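PDB 3CLW: conserved exported protein from Bacteroides fragilis, which is of unknown function but probably hydrolyses O-glycosidic bonds, as a member of glycoside hydrolase family 30. Local coordinates for residues Ala310-Ile315 with Gln355-Val360; Leu362-Pro367 with Ser388-Leu393; Pro230-Met235 with Val274-Tyr279. All blocks are in the same frame, centred on the assembly; numbering follows the deposited sequence.

Interaction 1. Residues Ala310-Ile315 with Gln355-Val360; sequences ASEYCI and QWWTAV
Ala310 O takes a weak hydrogen bond from Gln355 N, the two atoms being 2.9 Å apart. It continues the pairing between strands 307-310 and 353-356. At Ser311 the methylene lies against the Gln355 amide, with Ser311 CB 3.4 Å from Gln355 OE1. The polar ends of both residues turn to other partners: Ser311 OG is hydrogen-bonded to Glu231, Gln355 OE1 to Arg69 and Gln355 NE2 to Asn21. One water links the backbones by donating to both Ser311 O and Trp356 O.

Glu312 runs alongside Trp357. Its chain is extended, with CG anti to the backbone N (chi1 -162°), which carries the carboxylate out along the indole. OE2 lies 3.6 Å above the Trp357 ring plane, near the rim, and the carboxylate and ring planes are 26° apart. Thr358 CG2 lies over the opposite face, also near the rim. Glu312 OE2 is also hydrogen-bonded to Tyr279 OH.

Tyr313 O accepts a nearly straight bond from Trp357 N (2.9 Å, 169°). The same oxygen lies 3.2 Å from Trp356 CE3. Cys314 touches both tryptophans: its CA meets the edge of the Trp356 ring, and its SG approaches Trp357 CD1 obliquely at 3.7 Å.

The two segments leave the C-terminal ends of neighbouring parallel barrel strands. Trp356 and Trp357 pack on strand 6-25, the barrel strand paired with the other edge of 353-356. The Tyr313 ring packs against Tyr337 and Ile341 of helix 328-347.

Interaction 2. Residues Leu362-Pro367 with Ser388-Leu393; sequences LGEDVP and STTKML
Thr390 OG1 is gripped from both segments. It lies 2.7 Å from Val366 O and 3.1 Å from Pro367 O, and its single proton can serve either carbonyl. It also accepts weak bonds from Met392 N and Leu393 N, so Thr390 is the N-cap of helix 391-400. The hydroxyl sits between the backbone N and the carbonyl carbon (chi1 69°), a rotation that lets it face the loop and the first helical amides together. Thr390 N fixes the helix start to Pro367 O by a bond of its own (2.9 Å, 162°).

Carbon and sulfur contacts lie beside these bonds. Pro367 CB packs on Leu393 CB at 3.7 Å. Met392 reaches along the 362-367 loop and bends at its last torsion (chi3 -70°). This brings its CE to 3.4 Å from Glu364 O, while SD runs beside the Asp365 backbone. The Glu364 and Thr390 side chains run antiparallel past one another, with Glu364 CG 3.7 Å from Thr390 CG2.

A water bridges the segments on the Glu364 side. It donates to Glu364 OE2, 2.9 Å away, and accepts from Lys391 N. The Glu364 carboxylate is also held by a salt bridge to Arg330 and a hydrogen bond to Ser331.

Both of those residues belong to helix 328-347, which also meets Met392 through Leu334 and Val338. Trp356 of strand 353-356 packs on Val366, Pro367 and Met392. The contact thus joins the loop between strands 360-361 and 368-371 to helix 391-400, beside the barrel.

Interaction 3. Residues Pro230-Met235 with Val274-Tyr279; sequences PEVGDM and VAAHDY
Glu231 and His277 make the side-chain hydrogen bond of this contact. His277 NE2 donates to Glu231 OE2 at 2.8 Å, and the acceptor lies in the imidazole plane. The carboxylate is met on its anti side and stands at 68° to the ring. Its OE2 is also hydrogen-bonded to Ser311 OG, and its OE1 to Ser182 OG besides a salt bridge to Arg69. Glu231 O lies 3.4 Å above one face of the same imidazole, towards its rim. His277 ND1 is hydrogen-bonded to Glu186. The ring is thus fixed in rotation by two carboxylates.

Backbone bonds zip the strands together. Glu231 N makes a weak bond to Ala275 O, and His277 N makes a sound one to Val232 O (3.0 Å). Between them the register slips by one residue, a beta bulge in which Glu231 has a positive phi (58°). Further on, a water accepts from Met235 N and donates to His277 O and Tyr279 O.

Apolar packing lies on the sheet face that carries Val232 and Ala276. Val232 CG2 touches Ala276 CB at 3.6 Å, and Met235 CG leans on the same methyl. Apart from these, Gly233 O sits at the edge of the Tyr279 ring, 3.3 Å from Tyr279 CB.

Two neighbouring parallel strands of a TIM barrel, joined by a beta-alpha-beta crossover, meet here at their C-terminal ends. That is the end where barrel glycosidases carry their active site.

How the interactions relate
Interactions 3 and 1 follow each other round the barrel and touch, with centres 11 Å apart. Ser311 OG lies 2.6 Å from Glu231 OE2, and Tyr279 OH lies 2.6 Å from Glu312 OE2. Glu312 lies just after strand 307-310 and Glu186 just after strand 178-182, which would be the seventh and fourth barrel strands. These positions are consistent with the paired carboxylates of related family 30 enzymes; His277 and Tyr279 would then position them. Interaction 2 lies further out. It meets interaction 1 through Ile315 N and Asp365 O, 3.2 Å apart, and through Trp356 CD2 on Pro367 CD at 3.5 Å. Interactions 2 and 3 do not touch; their nearest atoms are about 7 Å apart.

Interaction 1. Residues Ala310-Ile315 with Gln355-Val360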
ATOM      1  N   ALA A 310      -5.696   3.238   0.340  1.00 32.58           N
ATOM      2  CA  ALA A 310      -5.701   1.784   0.166  1.00 32.23           C
ATOM      3  C   ALA A 310      -4.301   1.341   0.645  1.00 32.54           C
ATOM      4  O   ALA A 310      -3.270   1.723   0.071  1.00 32.80           O
ATOM      5  CB  ALA A 310      -6.012   1.403  -1.300  1.00 32.90           C
ATOM      6  N   SER A 311      -4.243   0.630   1.763  1.00 32.23           N
ATOM      7  CA  SER A 311      -2.967   0.537   2.477  1.00 33.00           C
ATOM      8  C   SER A 311      -2.327  -0.851   2.507  1.00 33.10           C
ATOM      9  O   SER A 311      -1.285  -1.040   3.140  1.00 33.95           O
ATOM     10  CB  SER A 311      -3.118   1.063   3.901  1.00 32.87           C
ATOM     11  OG  SER A 311      -4.154   0.328   4.565  1.00 35.37           O
ATOM     12  N   GLU A 312      -2.948  -1.822   1.845  1.00 33.74           N
ATOM     13  CA  GLU A 312      -2.351  -3.155   1.690  1.00 34.08           C
ATOM     14  C   GLU A 312      -3.093  -3.954   0.664  1.00 34.23           C
ATOM     15  O   GLU A 312      -4.302  -4.010   0.681  1.00 33.60           O
ATOM     16  CB  GLU A 312      -2.321  -3.936   3.004  1.00 33.81           C
ATOM     17  CG  GLU A 312      -1.338  -5.120   2.979  1.00 33.97           C
ATOM     18  CD  GLU A 312      -1.511  -6.077   4.132  1.00 35.16           C
ATOM     19  OE1 GLU A 312      -1.358  -5.688   5.307  1.00 35.59           O
ATOM     20  OE2 GLU A 312      -1.790  -7.254   3.858  1.00 36.87           O
ATOM     21  N   TYR A 313      -2.346  -4.570  -0.247  1.00 35.50           N
ATOM     22  CA  TYR A 313      -2.882  -5.579  -1.151  1.00 36.23           C
ATOM     23  C   TYR A 313      -1.787  -6.512  -1.672  1.00 37.19           C
ATOM     24  O   TYR A 313      -0.643  -6.101  -1.851  1.00 37.11           O
ATOM     25  CB  TYR A 313      -3.585  -4.940  -2.357  1.00 36.23           C
ATOM     26  CG  TYR A 313      -4.197  -5.985  -3.265  1.00 37.08           C
ATOM     27  CD1 TYR A 313      -5.304  -6.755  -2.834  1.00 37.58           C
ATOM     28  CD2 TYR A 313      -3.628  -6.269  -4.526  1.00 37.10           C
ATOM     29  CE1 TYR A 313      -5.848  -7.730  -3.643  1.00 38.14           C
ATOM     30  CE2 TYR A 313      -4.160  -7.236  -5.346  1.00 36.08           C
ATOM     31  CZ  TYR A 313      -5.264  -7.968  -4.910  1.00 38.99           C
ATOM     32  OH  TYR A 313      -5.792  -8.937  -5.739  1.00 39.33           O
ATOM     33  N   CYS A 314      -2.163  -7.762  -1.929  1.00 38.07           N
ATOM     34  CA  CYS A 314      -1.399  -8.678  -2.802  1.00 38.56           C
ATOM     35  C   CYS A 314      -2.389  -9.700  -3.376  1.00 39.84           C
ATOM     36  O   CYS A 314      -3.509  -9.832  -2.853  1.00 40.39           O
ATOM     37  CB  CYS A 314      -0.262  -9.367  -2.047  1.00 37.26           C
ATOM     38  SG  CYS A 314      -0.788 -10.478  -0.757  1.00 36.25           S
ATOM     39  N   ILE A 315      -2.003 -10.402  -4.447  1.00 41.01           N
ATOM     40  CA  ILE A 315      -2.845 -11.453  -5.029  1.00 40.89           C
ATOM     41  C   ILE A 315      -2.999 -12.572  -4.026  1.00 41.65           C
ATOM     42  O   ILE A 315      -2.036 -13.256  -3.669  1.00 42.36           O
ATOM     43  CB  ILE A 315      -2.274 -12.053  -6.333  1.00 40.89           C
ATOM     44  CG1 ILE A 315      -1.942 -10.972  -7.355  1.00 38.86           C
ATOM     45  CG2 ILE A 315      -3.249 -13.094  -6.907  1.00 42.80           C
ATOM     46  CD1 ILE A 315      -3.118 -10.186  -7.897  1.00 37.44           C
ATOM     47  N   GLN A 355      -1.084   1.220  -1.688  1.00 33.23           N
ATOM     48  CA  GLN A 355       0.084   0.575  -1.071  1.00 33.03           C
ATOM     49  C   GLN A 355       0.053  -0.949  -1.202  1.00 33.48           C
ATOM     50  O   GLN A 355      -0.946  -1.600  -0.862  1.00 34.14           O
ATOM     51  CB  GLN A 355       0.215   0.990   0.399  1.00 32.73           C
ATOM     52  CG  GLN A 355      -0.113   2.490   0.644  1.00 33.04           C
ATOM     53  CD  GLN A 355       0.266   2.966   2.014  1.00 32.09           C
ATOM     54  OE1 GLN A 355      -0.143   2.366   3.008  1.00 34.02           O
ATOM     55  NE2 GLN A 355       1.048   4.045   2.090  1.00 27.29           N
ATOM     56  N   TRP A 356       1.130  -1.497  -1.747  1.00 32.62           N
ATOM     57  CA  TRP A 356       1.344  -2.947  -1.772  1.00 32.71           C
ATOM     58  C   TRP A 356       1.556  -3.500  -0.373  1.00 32.12           C
ATOM     59  O   TRP A 356       1.956  -2.769   0.526  1.00 32.16           O
ATOM     60  CB  TRP A 356       2.616  -3.288  -2.603  1.00 31.53           C
ATOM     61  CG  TRP A 356       2.382  -3.286  -4.038  1.00 31.19           C
ATOM     62  CD1 TRP A 356       2.715  -2.297  -4.933  1.00 32.37           C
ATOM     63  CD2 TRP A 356       1.761  -4.324  -4.797  1.00 31.34           C
ATOM     64  NE1 TRP A 356       2.345  -2.672  -6.205  1.00 32.82           N
ATOM     65  CE2 TRP A 356       1.753  -3.907  -6.149  1.00 30.61           C
ATOM     66  CE3 TRP A 356       1.200  -5.573  -4.465  1.00 30.98           C
ATOM     67  CZ2 TRP A 356       1.198  -4.687  -7.166  1.00 33.09           C
ATOM     68  CZ3 TRP A 356       0.647  -6.347  -5.475  1.00 32.12           C
ATOM     69  CH2 TRP A 356       0.664  -5.914  -6.808  1.00 32.29           C
ATOM     70  N   TRP A 357       1.307  -4.796  -0.217  1.00 31.81           N
ATOM     71  CA  TRP A 357       1.867  -5.571   0.875  1.00 32.28           C
ATOM     72  C   TRP A 357       3.388  -5.749   0.569  1.00 32.89           C
ATOM     73  O   TRP A 357       4.045  -4.827   0.026  1.00 32.85           O
ATOM     74  CB  TRP A 357       1.052  -6.890   1.013  1.00 32.75           C
ATOM     75  CG  TRP A 357       1.515  -7.927   2.004  1.00 33.47           C
ATOM     76  CD1 TRP A 357       1.665  -9.260   1.753  1.00 35.01           C
ATOM     77  CD2 TRP A 357       1.914  -7.737   3.380  1.00 33.77           C
ATOM     78  NE1 TRP A 357       2.115  -9.912   2.870  1.00 33.69           N
ATOM     79  CE2 TRP A 357       2.288  -9.003   3.881  1.00 34.26           C
ATOM     80  CE3 TRP A 357       2.018  -6.620   4.221  1.00 34.72           C
ATOM     81  CZ2 TRP A 357       2.741  -9.197   5.194  1.00 32.72           C
ATOM     82  CZ3 TRP A 357       2.464  -6.808   5.527  1.00 34.58           C
ATOM     83  CH2 TRP A 357       2.824  -8.093   6.000  1.00 33.64           C
ATOM     84  N   THR A 358       3.977  -6.875   0.921  1.00 32.71           N
ATOM     85  CA  THR A 358       5.427  -7.048   0.722  1.00 33.76           C
ATOM     86  C   THR A 358       5.871  -6.732  -0.736  1.00 34.09           C
ATOM     87  O   THR A 358       5.283  -7.238  -1.687  1.00 34.43           O
ATOM     88  CB  THR A 358       5.852  -8.459   1.065  1.00 33.56           C
ATOM     89  OG1 THR A 358       5.128  -9.361   0.221  1.00 35.30           O
ATOM     90  CG2 THR A 358       5.554  -8.810   2.561  1.00 33.03           C
ATOM     91  N   ALA A 359       6.880  -5.875  -0.896  1.00 33.95           N
ATOM     92  CA  ALA A 359       7.491  -5.596  -2.205  1.00 34.37           C
ATOM     93  C   ALA A 359       8.050  -6.879  -2.900  1.00 34.64           C
ATOM     94  O   ALA A 359       8.058  -6.985  -4.130  1.00 34.58           O
ATOM     95  CB  ALA A 359       8.585  -4.577  -2.033  1.00 33.94           C
ATOM     96  N   VAL A 360       8.502  -7.845  -2.099  1.00 34.03           N
ATOM     97  CA  VAL A 360       9.088  -9.082  -2.613  1.00 34.25           C
ATOM     98  C   VAL A 360       8.337 -10.275  -2.034  1.00 34.95           C
ATOM     99  O   VAL A 360       7.681 -10.187  -0.955  1.00 35.14           O
ATOM    100  CB  VAL A 360      10.624  -9.192  -2.321  1.00 34.10           C
ATOM    101  CG1 VAL A 360      11.376  -8.003  -2.891  1.00 30.76           C
ATOM    102  CG2 VAL A 360      10.874  -9.268  -0.819  1.00 34.56           C
TER
HETATM  103  O   HOH W   1       0.811  -2.719   3.128  1.00 32.70           O

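Interaction 2. Residues Leu362-Pro367 with Ser388-Leu393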
ATOM      1  N   LEU A 362       7.979 -14.923  -2.756  1.00 38.93           N
ATOM      2  CA  LEU A 362       8.400 -16.124  -3.471  1.00 40.40           C
ATOM      3  C   LEU A 362       7.400 -16.480  -4.556  1.00 40.11           C
ATOM      4  O   LEU A 362       7.714 -17.246  -5.451  1.00 40.80           O
ATOM      5  CB  LEU A 362       8.577 -17.293  -2.496  1.00 41.08           C
ATOM      6  CG  LEU A 362       9.917 -17.408  -1.754  1.00 40.98           C
ATOM      7  CD1 LEU A 362      10.206 -16.222  -0.852  1.00 40.40           C
ATOM      8  CD2 LEU A 362       9.834 -18.650  -0.923  1.00 42.95           C
ATOM      9  N   GLY A 363       6.197 -15.915  -4.470  1.00 40.51           N
ATOM     10  CA  GLY A 363       5.105 -16.207  -5.415  1.00 39.06           C
ATOM     11  C   GLY A 363       5.023 -15.113  -6.450  1.00 39.37           C
ATOM     12  O   GLY A 363       5.820 -14.171  -6.410  1.00 38.80           O
ATOM     13  N   GLU A 364       4.064 -15.217  -7.371  1.00 39.16           N
ATOM     14  CA  GLU A 364       3.838 -14.161  -8.369  1.00 39.79           C
ATOM     15  C   GLU A 364       2.617 -13.341  -7.947  1.00 39.90           C
ATOM     16  O   GLU A 364       1.554 -13.396  -8.581  1.00 39.88           O
ATOM     17  CB  GLU A 364       3.683 -14.716  -9.800  1.00 39.55           C
ATOM     18  CG  GLU A 364       4.053 -13.686 -10.910  1.00 40.43           C
ATOM     19  CD  GLU A 364       3.657 -14.114 -12.358  1.00 41.34           C
ATOM     20  OE1 GLU A 364       3.219 -15.261 -12.590  1.00 42.99           O
ATOM     21  OE2 GLU A 364       3.770 -13.283 -13.275  1.00 41.44           O
ATOM     22  N   ASP A 365       2.768 -12.587  -6.859  1.00 39.75           N
ATOM     23  CA  ASP A 365       1.612 -11.940  -6.221  1.00 39.74           C
ATOM     24  C   ASP A 365       1.886 -10.500  -5.777  1.00 39.44           C
ATOM     25  O   ASP A 365       1.035  -9.876  -5.191  1.00 39.39           O
ATOM     26  CB  ASP A 365       1.137 -12.786  -5.051  1.00 39.75           C
ATOM     27  CG  ASP A 365       2.291 -13.343  -4.230  1.00 41.50           C
ATOM     28  OD1 ASP A 365       3.321 -12.674  -4.066  1.00 41.60           O
ATOM     29  OD2 ASP A 365       2.184 -14.491  -3.756  1.00 46.96           O
ATOM     30  N   VAL A 366       3.074  -9.988  -6.097  1.00 38.81           N
ATOM     31  CA  VAL A 366       3.518  -8.626  -5.757  1.00 38.33           C
ATOM     32  C   VAL A 366       4.506  -8.200  -6.875  1.00 37.53           C
ATOM     33  O   VAL A 366       4.649  -8.932  -7.847  1.00 37.13           O
ATOM     34  CB  VAL A 366       4.162  -8.541  -4.354  1.00 37.73           C
ATOM     35  CG1 VAL A 366       3.142  -8.880  -3.233  1.00 38.68           C
ATOM     36  CG2 VAL A 366       5.395  -9.414  -4.265  1.00 38.15           C
ATOM     37  N   PRO A 367       5.073  -6.981  -6.797  1.00 37.21           N
ATOM     38  CA  PRO A 367       6.041  -6.465  -7.795  1.00 37.00           C
ATOM     39  C   PRO A 367       7.277  -7.343  -8.091  1.00 36.76           C
ATOM     40  O   PRO A 367       7.645  -7.494  -9.249  1.00 37.14           O
ATOM     41  CB  PRO A 367       6.473  -5.130  -7.201  1.00 35.51           C
ATOM     42  CG  PRO A 367       5.281  -4.724  -6.397  1.00 37.61           C
ATOM     43  CD  PRO A 367       4.751  -5.959  -5.783  1.00 36.66           C
ATOM     44  N   SER A 388      13.155 -11.384  -9.999  1.00 39.78           N
ATOM     45  CA  SER A 388      12.318 -11.409 -11.191  1.00 39.71           C
ATOM     46  C   SER A 388      11.201 -10.346 -11.057  1.00 39.21           C
ATOM     47  O   SER A 388      10.424 -10.391 -10.116  1.00 39.65           O
ATOM     48  CB  SER A 388      11.761 -12.830 -11.326  1.00 39.93           C
ATOM     49  OG  SER A 388      10.848 -12.953 -12.391  1.00 41.81           O
ATOM     50  N   THR A 389      11.127  -9.377 -11.963  1.00 38.08           N
ATOM     51  CA  THR A 389      10.033  -8.398 -11.921  1.00 37.64           C
ATOM     52  C   THR A 389       8.744  -9.007 -12.464  1.00 37.74           C
ATOM     53  O   THR A 389       8.788  -9.822 -13.379  1.00 37.25           O
ATOM     54  CB  THR A 389      10.355  -7.076 -12.683  1.00 38.13           C
ATOM     55  OG1 THR A 389      10.504  -7.337 -14.088  1.00 38.90           O
ATOM     56  CG2 THR A 389      11.624  -6.454 -12.139  1.00 35.88           C
ATOM     57  N   THR A 390       7.603  -8.666 -11.861  1.00 36.14           N
ATOM     58  CA  THR A 390       6.345  -9.137 -12.381  1.00 35.31           C
ATOM     59  C   THR A 390       5.732  -8.014 -13.200  1.00 35.03           C
ATOM     60  O   THR A 390       6.220  -6.875 -13.173  1.00 35.70           O
ATOM     61  CB  THR A 390       5.374  -9.581 -11.258  1.00 36.03           C
ATOM     62  OG1 THR A 390       4.956  -8.432 -10.518  1.00 35.10           O
ATOM     63  CG2 THR A 390       6.019 -10.597 -10.327  1.00 33.58           C
ATOM     64  N   LYS A 391       4.684  -8.312 -13.955  1.00 34.49           N
ATOM     65  CA  LYS A 391       3.989  -7.250 -14.683  1.00 34.73           C
ATOM     66  C   LYS A 391       3.251  -6.278 -13.724  1.00 34.14           C
ATOM     67  O   LYS A 391       2.896  -5.149 -14.117  1.00 34.82           O
ATOM     68  CB  LYS A 391       3.032  -7.842 -15.716  1.00 34.50           C
ATOM     69  CG  LYS A 391       3.764  -8.570 -16.872  1.00 36.35           C
ATOM     70  CD  LYS A 391       4.456  -7.554 -17.782  1.00 37.66           C
ATOM     71  CE  LYS A 391       5.270  -8.241 -18.873  1.00 38.19           C
ATOM     72  NZ  LYS A 391       5.858  -7.203 -19.779  1.00 40.34           N
ATOM     73  N   MET A 392       3.021  -6.748 -12.493  1.00 32.87           N
ATOM     74  CA  MET A 392       2.415  -5.983 -11.431  1.00 30.92           C
ATOM     75  C   MET A 392       3.371  -4.875 -11.065  1.00 32.57           C
ATOM     76  O   MET A 392       2.936  -3.776 -10.770  1.00 33.14           O
ATOM     77  CB  MET A 392       2.076  -6.862 -10.214  1.00 30.99           C
ATOM     78  CG  MET A 392       0.783  -7.724 -10.391  1.00 30.27           C
ATOM     79  SD  MET A 392       0.447  -9.039  -9.215  1.00 24.70           S
ATOM     80  CE  MET A 392       1.745 -10.221  -9.677  1.00 27.87           C
ATOM     81  N   LEU A 393       4.678  -5.134 -11.115  1.00 32.71           N
ATOM     82  CA  LEU A 393       5.603  -4.058 -10.819  1.00 32.94           C
ATOM     83  C   LEU A 393       5.423  -2.967 -11.860  1.00 33.15           C
ATOM     84  O   LEU A 393       5.292  -1.800 -11.531  1.00 33.58           O
ATOM     85  CB  LEU A 393       7.070  -4.543 -10.761  1.00 33.41           C
ATOM     86  CG  LEU A 393       8.120  -3.504 -10.306  1.00 33.27           C
ATOM     87  CD1 LEU A 393       9.363  -4.151  -9.705  1.00 33.81           C
ATOM     88  CD2 LEU A 393       8.556  -2.626 -11.468  1.00 34.16           C
TER
HETATM   89  O   HOH W   2       2.984 -10.497 -13.422  1.00 37.17           O

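Interaction 3. Residues Pro230-Met235 with Val274-Tyr279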
ATOM      1  N   PRO A 230      -7.839   2.455  10.210  1.00 34.43           N
ATOM      2  CA  PRO A 230      -7.749   1.226  11.012  1.00 35.00           C
ATOM      3  C   PRO A 230      -7.075   0.031  10.357  1.00 35.63           C
ATOM      4  O   PRO A 230      -6.910  -0.999  11.020  1.00 36.56           O
ATOM      5  CB  PRO A 230      -9.215   0.903  11.281  1.00 34.29           C
ATOM      6  CG  PRO A 230      -9.904   1.373  10.012  1.00 33.95           C
ATOM      7  CD  PRO A 230      -9.102   2.513   9.441  1.00 33.37           C
ATOM      8  N   GLU A 231      -6.711   0.130   9.077  1.00 36.31           N
ATOM      9  CA  GLU A 231      -6.062  -1.002   8.375  1.00 36.71           C
ATOM     10  C   GLU A 231      -6.932  -2.261   8.397  1.00 36.76           C
ATOM     11  O   GLU A 231      -6.419  -3.398   8.546  1.00 36.10           O
ATOM     12  CB  GLU A 231      -4.680  -1.334   8.969  1.00 36.26           C
ATOM     13  CG  GLU A 231      -3.747  -0.150   9.095  1.00 37.44           C
ATOM     14  CD  GLU A 231      -2.845   0.053   7.875  1.00 38.76           C
ATOM     15  OE1 GLU A 231      -1.852   0.816   8.010  1.00 39.47           O
ATOM     16  OE2 GLU A 231      -3.116  -0.542   6.794  1.00 37.63           O
ATOM     17  N   VAL A 232      -8.241  -2.068   8.246  1.00 36.52           N
ATOM     18  CA  VAL A 232      -9.152  -3.226   8.154  1.00 36.37           C
ATOM     19  C   VAL A 232      -8.848  -4.136   6.939  1.00 36.68           C
ATOM     20  O   VAL A 232      -8.563  -3.655   5.840  1.00 35.69           O
ATOM     21  CB  VAL A 232     -10.687  -2.832   8.217  1.00 36.65           C
ATOM     22  CG1 VAL A 232     -11.116  -2.489   9.694  1.00 36.50           C
ATOM     23  CG2 VAL A 232     -11.044  -1.728   7.256  1.00 32.51           C
ATOM     24  N   GLY A 233      -8.922  -5.442   7.153  1.00 36.65           N
ATOM     25  CA  GLY A 233      -8.567  -6.396   6.103  1.00 38.15           C
ATOM     26  C   GLY A 233      -9.464  -6.417   4.884  1.00 38.68           C
ATOM     27  O   GLY A 233      -9.063  -6.867   3.812  1.00 39.29           O
ATOM     28  N   ASP A 234     -10.683  -5.923   5.054  1.00 38.76           N
ATOM     29  CA  ASP A 234     -11.715  -5.946   4.018  1.00 38.46           C
ATOM     30  C   ASP A 234     -12.440  -4.607   4.122  1.00 38.30           C
ATOM     31  O   ASP A 234     -12.797  -4.171   5.237  1.00 39.00           O
ATOM     32  CB  ASP A 234     -12.669  -7.142   4.252  1.00 38.95           C
ATOM     33  CG  ASP A 234     -13.626  -7.401   3.070  1.00 39.16           C
ATOM     34  OD1 ASP A 234     -14.156  -6.434   2.481  1.00 40.10           O
ATOM     35  OD2 ASP A 234     -13.877  -8.583   2.749  1.00 38.69           O
ATOM     36  N   MET A 235     -12.654  -3.945   2.979  1.00 37.50           N
ATOM     37  CA  MET A 235     -13.290  -2.622   2.974  1.00 36.51           C
ATOM     38  C   MET A 235     -14.741  -2.682   3.547  1.00 37.64           C
ATOM     39  O   MET A 235     -15.330  -1.660   3.843  1.00 37.60           O
ATOM     40  CB  MET A 235     -13.281  -2.012   1.560  1.00 36.83           C
ATOM     41  CG  MET A 235     -11.934  -1.448   1.062  1.00 36.97           C
ATOM     42  SD  MET A 235     -11.808  -1.402  -0.762  1.00 30.34           S
ATOM     43  CE  MET A 235     -10.598  -0.100  -0.923  1.00 37.60           C
ATOM     44  N   VAL A 274      -8.657   7.540   6.405  1.00 33.47           N
ATOM     45  CA  VAL A 274      -9.051   6.172   6.760  1.00 32.49           C
ATOM     46  C   VAL A 274      -8.230   5.202   5.880  1.00 32.69           C
ATOM     47  O   VAL A 274      -8.160   5.378   4.662  1.00 32.71           O
ATOM     48  CB  VAL A 274     -10.558   5.982   6.484  1.00 32.42           C
ATOM     49  CG1 VAL A 274     -11.016   4.537   6.720  1.00 32.38           C
ATOM     50  CG2 VAL A 274     -11.383   6.952   7.292  1.00 31.99           C
ATOM     51  N   ALA A 275      -7.619   4.198   6.500  1.00 32.33           N
ATOM     52  CA  ALA A 275      -6.877   3.161   5.776  1.00 32.93           C
ATOM     53  C   ALA A 275      -7.589   1.833   5.788  1.00 32.66           C
ATOM     54  O   ALA A 275      -7.934   1.316   6.854  1.00 33.03           O
ATOM     55  CB  ALA A 275      -5.437   2.984   6.357  1.00 32.48           C
ATOM     56  N   ALA A 276      -7.795   1.274   4.603  1.00 32.97           N
ATOM     57  CA  ALA A 276      -8.303  -0.090   4.480  1.00 33.59           C
ATOM     58  C   ALA A 276      -7.600  -0.822   3.341  1.00 33.91           C
ATOM     59  O   ALA A 276      -7.017  -0.197   2.452  1.00 33.83           O
ATOM     60  CB  ALA A 276      -9.826  -0.100   4.264  1.00 33.95           C
ATOM     61  N   HIS A 277      -7.679  -2.148   3.386  1.00 33.80           N
ATOM     62  CA  HIS A 277      -7.045  -3.028   2.401  1.00 33.36           C
ATOM     63  C   HIS A 277      -8.017  -3.445   1.319  1.00 34.15           C
ATOM     64  O   HIS A 277      -9.228  -3.528   1.559  1.00 34.52           O
ATOM     65  CB  HIS A 277      -6.454  -4.243   3.121  1.00 32.75           C
ATOM     66  CG  HIS A 277      -5.497  -3.867   4.212  1.00 30.55           C
ATOM     67  ND1 HIS A 277      -4.972  -4.777   5.102  1.00 29.34           N
ATOM     68  CD2 HIS A 277      -5.012  -2.659   4.583  1.00 28.37           C
ATOM     69  CE1 HIS A 277      -4.181  -4.153   5.957  1.00 27.50           C
ATOM     70  NE2 HIS A 277      -4.162  -2.873   5.642  1.00 28.83           N
ATOM     71  N   ASP A 278      -7.479  -3.676   0.128  1.00 35.17           N
ATOM     72  CA  ASP A 278      -8.241  -4.067  -1.072  1.00 36.11           C
ATOM     73  C   ASP A 278      -8.710  -5.522  -1.090  1.00 36.31           C
ATOM     74  O   ASP A 278      -9.488  -5.910  -1.961  1.00 37.39           O
ATOM     75  CB  ASP A 278      -7.373  -3.858  -2.300  1.00 35.21           C
ATOM     76  CG  ASP A 278      -7.182  -2.409  -2.624  1.00 37.97           C
ATOM     77  OD1 ASP A 278      -8.178  -1.730  -2.963  1.00 36.12           O
ATOM     78  OD2 ASP A 278      -6.023  -1.955  -2.563  1.00 39.17           O
ATOM     79  N   TYR A 279      -8.207  -6.332  -0.172  1.00 35.88           N
ATOM     80  CA  TYR A 279      -8.521  -7.756  -0.160  1.00 37.19           C
ATOM     81  C   TYR A 279     -10.025  -8.070  -0.267  1.00 38.17           C
ATOM     82  O   TYR A 279     -10.838  -7.360   0.300  1.00 38.66           O
ATOM     83  CB  TYR A 279      -7.950  -8.398   1.104  1.00 36.36           C
ATOM     84  CG  TYR A 279      -6.436  -8.302   1.213  1.00 36.02           C
ATOM     85  CD1 TYR A 279      -5.606  -9.034   0.340  1.00 36.08           C
ATOM     86  CD2 TYR A 279      -5.837  -7.510   2.187  1.00 34.26           C
ATOM     87  CE1 TYR A 279      -4.218  -8.968   0.428  1.00 36.36           C
ATOM     88  CE2 TYR A 279      -4.440  -7.434   2.290  1.00 36.56           C
ATOM     89  CZ  TYR A 279      -3.635  -8.179   1.398  1.00 36.11           C
ATOM     90  OH  TYR A 279      -2.267  -8.147   1.477  1.00 35.21           O
TER
HETATM   91  O   HOH W   3     -11.357  -4.800   0.692  1.00 37.07           O